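Octopine dehydrogenase (Pecten maximus, PDB 3C7A) catalyses the NADH-dependent reductive condensation of L-arginine with pyruvate to give D-octopine, and the reverse oxidation of octopine with NAD(+). Local coordinates at residues R149-E152 / V157-L160; E252-A257 / V272-Q277; M332-F337 / P349-L354. All coordinates share one frame; numbering follows the deposited sequence.

Interaction 1. Residues R149-E152 / V157-L160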
# COMPACT_ATOMS: atom_id res chain seq x y z
N ARG A 149 15.57 -7.42 2.78
CA ARG A 149 15.36 -8.75 3.37
C ARG A 149 16.20 -8.98 4.64
O ARG A 149 17.38 -8.62 4.69
CB ARG A 149 15.65 -9.85 2.33
CG ARG A 149 15.20 -11.26 2.76
CD ARG A 149 15.55 -12.31 1.71
NE ARG A 149 14.57 -12.36 0.63
CZ ARG A 149 14.53 -13.29 -0.33
NH1 ARG A 149 15.43 -14.27 -0.35
NH2 ARG A 149 13.59 -13.24 -1.27
N ILE A 150 15.58 -9.59 5.65
CA ILE A 150 16.23 -9.94 6.92
C ILE A 150 17.26 -11.07 6.75
O ILE A 150 16.98 -12.07 6.09
CB ILE A 150 15.18 -10.33 8.01
CG1 ILE A 150 14.35 -9.12 8.43
CG2 ILE A 150 15.86 -10.97 9.24
CD1 ILE A 150 13.07 -9.46 9.18
N LYS A 151 18.43 -10.89 7.35
CA LYS A 151 19.49 -11.91 7.34
C LYS A 151 19.56 -12.71 8.65
O LYS A 151 19.84 -13.91 8.64
CB LYS A 151 20.86 -11.28 7.03
CG LYS A 151 20.94 -10.50 5.71
CD LYS A 151 20.73 -11.38 4.48
CE LYS A 151 21.95 -12.24 4.17
NZ LYS A 151 21.75 -13.07 2.95
N GLU A 152 19.32 -12.02 9.76
CA GLU A 152 19.31 -12.62 11.10
C GLU A 152 18.31 -11.87 11.98
O GLU A 152 18.45 -10.66 12.18
CB GLU A 152 20.72 -12.59 11.71
CG GLU A 152 20.84 -13.21 13.10
CD GLU A 152 22.28 -13.28 13.60
OE1 GLU A 152 23.16 -12.57 13.07
OE2 GLU A 152 22.54 -14.07 14.54
N VAL A 157 19.97 -6.74 8.81
CA VAL A 157 19.11 -6.59 7.62
C VAL A 157 19.88 -5.99 6.42
O VAL A 157 20.79 -5.18 6.61
CB VAL A 157 17.82 -5.77 7.96
CG1 VAL A 157 18.14 -4.31 8.30
CG2 VAL A 157 16.79 -5.86 6.83
N GLU A 158 19.51 -6.40 5.21
CA GLU A 158 20.21 -5.98 3.98
C GLU A 158 19.31 -5.23 2.99
O GLU A 158 18.20 -5.67 2.68
CB GLU A 158 20.85 -7.20 3.29
CG GLU A 158 21.76 -6.86 2.10
CD GLU A 158 22.30 -8.08 1.37
OE1 GLU A 158 21.79 -9.20 1.58
OE2 GLU A 158 23.24 -7.91 0.56
N VAL A 159 19.80 -4.09 2.49
CA VAL A 159 19.11 -3.31 1.46
C VAL A 159 19.68 -3.62 0.08
O VAL A 159 20.88 -3.42 -0.17
CB VAL A 159 19.18 -1.78 1.75
CG1 VAL A 159 18.60 -0.96 0.60
CG2 VAL A 159 18.47 -1.43 3.06
N LEU A 160 18.83 -4.11 -0.82
CA LEU A 160 19.24 -4.48 -2.18
C LEU A 160 19.20 -3.31 -3.17
O LEU A 160 19.95 -3.30 -4.15
CB LEU A 160 18.40 -5.65 -2.71
CG LEU A 160 18.55 -7.09 -2.18
CD1 LEU A 160 20.01 -7.55 -2.09
CD2 LEU A 160 17.83 -7.30 -0.85
O HOH W 1 24.01 -11.45 1.56
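Arg149 and Glu158 form a hydrogen-bonded antiparallel pair of a beta hairpin, made by strand 146-150 and the long strand 156-171 in the mixed sheet of the nucleotide-binding part of the enzyme. Arg149 N gives its hydrogen to Glu158 O at 3.2 Å, and Glu158 N returns one to Arg149 O at 3.1 Å. Next comes the non-hydrogen-bonded pair Ile150 and Val157, whose CA atoms draw in to 4.5 Å. On their face of the sheet Val157 CG2, set anti to its own backbone N, lies 3.5 Å from Arg149 O, while Ile150 CG1 meets this methyl more loosely at 4.4 Å. Beyond this pair the hairpin carries a classic beta bulge, with Lys151 and Glu152 both opposite Lys156. Lys151 bends at chi2 and chi3 (-64° and -75°), folding its chain over the extended Glu158 side chain, and its CD comes to 3.8 Å from Glu158 OE1. The ammonium itself stops short of a salt bridge, and a water joins Lys151 NZ to Glu158 OE1, accepting from the first and donating to the second. Glu158 OE2 has another mate, Asn56 ND2. Ile150 N is bonded to Asn12 OD1, tying the hairpin to a residue of the NADH site. The chemistry is thus divided: backbone bonds fix the strand pairing, whereas the opposite charges at this surface are coupled through water and probably attract each other only modestly.

Interaction 2. Residues E252-A257 / V272-Q277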
# COMPACT_ATOMS: atom_id res chain seq x y z
N GLU A 252 -11.53 3.31 -17.63
CA GLU A 252 -12.57 3.39 -16.60
C GLU A 252 -12.14 4.22 -15.38
O GLU A 252 -12.98 4.87 -14.74
CB GLU A 252 -13.04 1.99 -16.19
CG GLU A 252 -14.00 1.34 -17.20
CD GLU A 252 -14.28 -0.14 -16.94
OE1 GLU A 252 -13.87 -0.67 -15.88
OE2 GLU A 252 -14.91 -0.78 -17.80
N CYS A 253 -10.84 4.20 -15.07
CA CYS A 253 -10.27 5.04 -14.00
C CYS A 253 -10.42 6.54 -14.31
O CYS A 253 -10.67 7.34 -13.41
CB CYS A 253 -8.80 4.69 -13.76
SG CYS A 253 -8.49 3.15 -12.82
N LYS A 254 -10.28 6.90 -15.59
CA LYS A 254 -10.43 8.29 -16.04
C LYS A 254 -11.87 8.79 -15.98
O LYS A 254 -12.12 9.94 -15.62
CB LYS A 254 -9.85 8.46 -17.45
CG LYS A 254 -8.33 8.62 -17.48
CD LYS A 254 -7.73 8.25 -18.84
CE LYS A 254 -7.82 9.38 -19.86
NZ LYS A 254 -9.10 9.34 -20.63
N ASP A 255 -12.82 7.92 -16.34
CA ASP A 255 -14.25 8.23 -16.29
C ASP A 255 -14.72 8.63 -14.88
O ASP A 255 -15.53 9.54 -14.73
CB ASP A 255 -15.09 7.05 -16.79
CG ASP A 255 -14.95 6.81 -18.29
OD1 ASP A 255 -14.63 7.76 -19.04
OD2 ASP A 255 -15.19 5.66 -18.73
N VAL A 256 -14.20 7.93 -13.87
CA VAL A 256 -14.55 8.19 -12.47
C VAL A 256 -14.02 9.54 -11.98
O VAL A 256 -14.74 10.29 -11.31
CB VAL A 256 -14.07 7.03 -11.53
CG1 VAL A 256 -14.37 7.33 -10.07
CG2 VAL A 256 -14.71 5.71 -11.93
N ALA A 257 -12.77 9.85 -12.34
CA ALA A 257 -12.12 11.11 -11.94
C ALA A 257 -12.82 12.35 -12.51
O ALA A 257 -12.98 13.35 -11.80
CB ALA A 257 -10.65 11.09 -12.33
N VAL A 272 -4.31 12.41 -12.55
CA VAL A 272 -4.70 11.07 -12.96
C VAL A 272 -4.48 10.82 -14.49
O VAL A 272 -5.06 11.49 -15.30
CB VAL A 272 -6.18 10.72 -12.55
CG1 VAL A 272 -6.63 9.36 -13.11
CG2 VAL A 272 -6.43 10.78 -11.03
N LYS A 273 -3.64 9.84 -14.81
CA LYS A 273 -3.15 9.56 -16.19
C LYS A 273 -3.28 8.13 -16.83
O LYS A 273 -3.48 7.16 -16.14
CB LYS A 273 -1.74 10.10 -16.39
CG LYS A 273 -0.65 9.45 -15.59
CD LYS A 273 0.70 10.21 -15.71
CE LYS A 273 0.90 11.24 -14.67
NZ LYS A 273 2.20 11.82 -14.55
N ASP A 274 -3.17 8.04 -18.16
CA ASP A 274 -3.16 6.73 -18.83
C ASP A 274 -1.98 5.88 -18.36
O ASP A 274 -0.90 6.41 -18.09
CB ASP A 274 -3.07 6.91 -20.36
CG ASP A 274 -4.23 7.72 -20.94
OD1 ASP A 274 -5.38 7.24 -20.89
OD2 ASP A 274 -3.97 8.82 -21.46
N ILE A 275 -2.19 4.57 -18.29
CA ILE A 275 -1.13 3.63 -17.89
C ILE A 275 0.02 3.54 -18.92
O ILE A 275 1.17 3.32 -18.55
CB ILE A 275 -1.70 2.21 -17.52
CG1 ILE A 275 -0.64 1.35 -16.82
CG2 ILE A 275 -2.32 1.51 -18.75
CD1 ILE A 275 -1.20 0.18 -16.01
N TYR A 276 -0.31 3.73 -20.20
CA TYR A 276 0.69 3.77 -21.28
C TYR A 276 1.62 4.98 -21.13
O TYR A 276 2.83 4.87 -21.38
CB TYR A 276 -0.00 3.76 -22.65
CG TYR A 276 0.92 3.92 -23.85
CD1 TYR A 276 1.74 2.88 -24.27
CD2 TYR A 276 0.95 5.12 -24.57
CE1 TYR A 276 2.59 3.02 -25.38
CE2 TYR A 276 1.79 5.27 -25.68
CZ TYR A 276 2.60 4.22 -26.08
OH TYR A 276 3.43 4.37 -27.17
N GLN A 277 1.06 6.12 -20.73
CA GLN A 277 1.82 7.33 -20.45
C GLN A 277 2.77 7.14 -19.26
O GLN A 277 3.90 7.64 -19.27
CB GLN A 277 0.88 8.52 -20.20
CG GLN A 277 1.57 9.88 -20.16
CD GLN A 277 0.62 11.02 -19.77
OE1 GLN A 277 -0.53 11.06 -20.19
NE2 GLN A 277 1.13 11.96 -18.98
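Lys254 and Asp274 meet aslant across a helix-to-loop contact of the alpha-helical domain, where helix 240-263 packs against the approach to helix 275-282. It is the flank of the lysine that does the touching: Asp274 OD1 lies 3.3 Å from Lys254 CD and 3.4 Å from Lys254 CE. Bends at chi3 and chi4 (81° and -89°) curl the end of the chain, leaving Lys254 NZ 4.3 Å from Asp274 OD1, beyond salt-bridge distance. The opposite charges therefore probably attract without a direct bond, and the carboxylate rests beside methylenes that the nearby ammonium would polarise. With an alanine here in place of Lys254 the aliphatic flank and its charge are gone, which would probably leave Asp274 OD1 without the methylenes it rests on and without the nearby positive charge. Asp274 occupies the N-cap position of helix 275-282 but makes no capping bond with its side chain. One turn further along helix 240-263, Ala257 points its methyl at the loop, where Val272 points back toward the helix. Val272 also touches Ile205, on helix 200-205, and its side chain lies about 5 Å from that of Met206, an L-arginine-binding residue, so the apolar side of this contact lies near the substrate site. Here the touch is a light one between two methyl groups, Ala257 CB and Val272 CG2, 4.4 Å apart.

Interaction 3. Residues M332-F337 / P349-L354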
# COMPACT_ATOMS: atom_id res chain seq x y z
N MET A 332 -8.66 -5.17 -0.02
CA MET A 332 -7.92 -3.93 0.29
C MET A 332 -7.52 -3.01 -0.93
O MET A 332 -6.69 -2.13 -0.77
CB MET A 332 -6.66 -4.23 1.11
CG MET A 332 -6.78 -5.20 2.28
SD MET A 332 -7.56 -4.54 3.70
CE MET A 332 -9.09 -5.09 3.45
N GLY A 333 -8.17 -3.25 -2.09
CA GLY A 333 -7.90 -2.64 -3.38
C GLY A 333 -9.08 -2.46 -4.39
O GLY A 333 -9.79 -1.49 -4.34
N MET A 334 -9.29 -3.43 -5.26
CA MET A 334 -10.42 -3.43 -6.22
C MET A 334 -11.84 -3.11 -5.62
O MET A 334 -12.56 -2.33 -6.17
CB MET A 334 -10.43 -4.69 -7.14
CG MET A 334 -9.30 -4.95 -8.19
SD MET A 334 -9.60 -6.14 -9.58
CE MET A 334 -10.71 -5.18 -10.56
N ILE A 335 -12.17 -3.69 -4.44
CA ILE A 335 -13.47 -3.48 -3.78
C ILE A 335 -13.67 -2.03 -3.30
O ILE A 335 -14.79 -1.50 -3.36
CB ILE A 335 -13.70 -4.50 -2.61
CG1 ILE A 335 -13.69 -5.95 -3.11
CG2 ILE A 335 -14.99 -4.19 -1.83
CD1 ILE A 335 -14.83 -6.33 -4.07
N VAL A 336 -12.59 -1.40 -2.85
CA VAL A 336 -12.63 0.00 -2.39
C VAL A 336 -12.93 0.96 -3.56
O VAL A 336 -13.72 1.90 -3.42
CB VAL A 336 -11.33 0.42 -1.65
CG1 VAL A 336 -11.46 1.81 -1.03
CG2 VAL A 336 -10.96 -0.59 -0.57
N PHE A 337 -12.30 0.70 -4.71
CA PHE A 337 -12.53 1.47 -5.94
C PHE A 337 -13.99 1.37 -6.44
O PHE A 337 -14.55 2.36 -6.91
CB PHE A 337 -11.55 1.04 -7.04
CG PHE A 337 -11.76 1.71 -8.37
CD1 PHE A 337 -11.48 3.06 -8.55
CD2 PHE A 337 -12.23 0.98 -9.47
CE1 PHE A 337 -11.67 3.68 -9.79
CE2 PHE A 337 -12.43 1.58 -10.71
CZ PHE A 337 -12.15 2.94 -10.87
N PRO A 349 -17.88 -2.02 -16.37
CA PRO A 349 -18.08 -3.42 -16.76
C PRO A 349 -16.83 -4.32 -16.80
O PRO A 349 -16.93 -5.51 -16.48
CB PRO A 349 -18.70 -3.32 -18.16
CG PRO A 349 -18.27 -1.99 -18.67
CD PRO A 349 -18.25 -1.10 -17.46
N SER A 350 -15.69 -3.76 -17.19
CA SER A 350 -14.43 -4.52 -17.27
C SER A 350 -13.85 -4.87 -15.90
O SER A 350 -13.35 -5.98 -15.70
CB SER A 350 -13.39 -3.78 -18.12
OG SER A 350 -13.68 -3.91 -19.51
N ASN A 351 -13.92 -3.91 -14.97
CA ASN A 351 -13.49 -4.14 -13.58
C ASN A 351 -14.37 -5.17 -12.86
O ASN A 351 -13.86 -5.97 -12.07
CB ASN A 351 -13.46 -2.83 -12.79
CG ASN A 351 -12.17 -2.04 -12.98
OD1 ASN A 351 -11.27 -2.08 -12.13
ND2 ASN A 351 -12.07 -1.33 -14.10
N ASP A 352 -15.67 -5.16 -13.16
CA ASP A 352 -16.64 -6.09 -12.56
C ASP A 352 -16.35 -7.56 -12.89
O ASP A 352 -16.51 -8.43 -12.04
CB ASP A 352 -18.07 -5.74 -13.00
CG ASP A 352 -18.60 -4.47 -12.36
OD1 ASP A 352 -18.03 -3.99 -11.35
OD2 ASP A 352 -19.61 -3.94 -12.87
N LYS A 353 -15.92 -7.81 -14.13
CA LYS A 353 -15.67 -9.17 -14.62
C LYS A 353 -14.52 -9.86 -13.89
O LYS A 353 -14.59 -11.06 -13.61
CB LYS A 353 -15.43 -9.16 -16.13
CG LYS A 353 -15.44 -10.54 -16.79
CD LYS A 353 -15.57 -10.46 -18.31
CE LYS A 353 -14.24 -10.15 -18.98
NZ LYS A 353 -14.40 -9.96 -20.45
N LEU A 354 -13.47 -9.10 -13.58
CA LEU A 354 -12.30 -9.63 -12.87
C LEU A 354 -12.58 -9.90 -11.39
O LEU A 354 -12.00 -10.81 -10.81
CB LEU A 354 -11.10 -8.68 -13.03
CG LEU A 354 -10.53 -8.46 -14.44
CD1 LEU A 354 -9.56 -7.29 -14.45
CD2 LEU A 354 -9.86 -9.72 -14.99
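Met334 sends CG anti to its own carbonyl carbon, runs on extended through chi2 and then bends at chi3 (73°), which swings its terminal methyl against the amide oxygen and the backbone carbonyl oxygen of Asn351. There Met334 CE lies 3.5 Å from Asn351 OD1 and 3.6 Å from Asn351 O. It also reaches Leu354 CB, one turn further on, at 4.3 Å. Phe337 leaves its helix with CG anti to the backbone N, and this brings CD2 and CE2 of its ring near the same amide oxygen: Phe337 CE2 is 4.1 Å from Asn351 OD1. Ring and amide planes stand 47° apart. These residues join two consecutive helices of the alpha-helical domain, 330-344 and 349-362, running roughly antiparallel. The axes of the short segments 332-337 and 349-354 are inclined at 140° between their N-to-C directions and come no nearer than 11.0 Å, a wide spacing bridged mainly by the long Met334 chain. No hydrogen bond links the two segments, though Asp352 OD1 forms a salt bridge with Lys338 NZ of the first helix. The polar grip on the asparagine comes from helix 240-263, whose Glu252 takes a hydrogen bond from Asn351 ND2, which probably sets the rotation of the amide and leaves OD1 turned toward Met334 and Phe337. Helix 211-220 adds to the packing, with Pro213 against Met334 and Phe217 against Leu354.

Along the chain the contacts follow in series. Interaction 1 belongs to the mixed sheet on the nucleotide-binding side, while interactions 2 and 3 both lie in the alpha-helical domain; the centre of interaction 1 is about 36 Å from that of interaction 2 and about 35 Å from that of interaction 3, across the centre of the chain. The other two centres are about 15 Å apart, and they touch: Glu252, on helix 240-263, takes a hydrogen bond from Ser350 N at the start of helix 349-362, beside its bond to Asn351, and Val256 packs on Phe337. One helix thus links both helical contacts near the arginine and pyruvate sites, whereas the hairpin borders the NADH site.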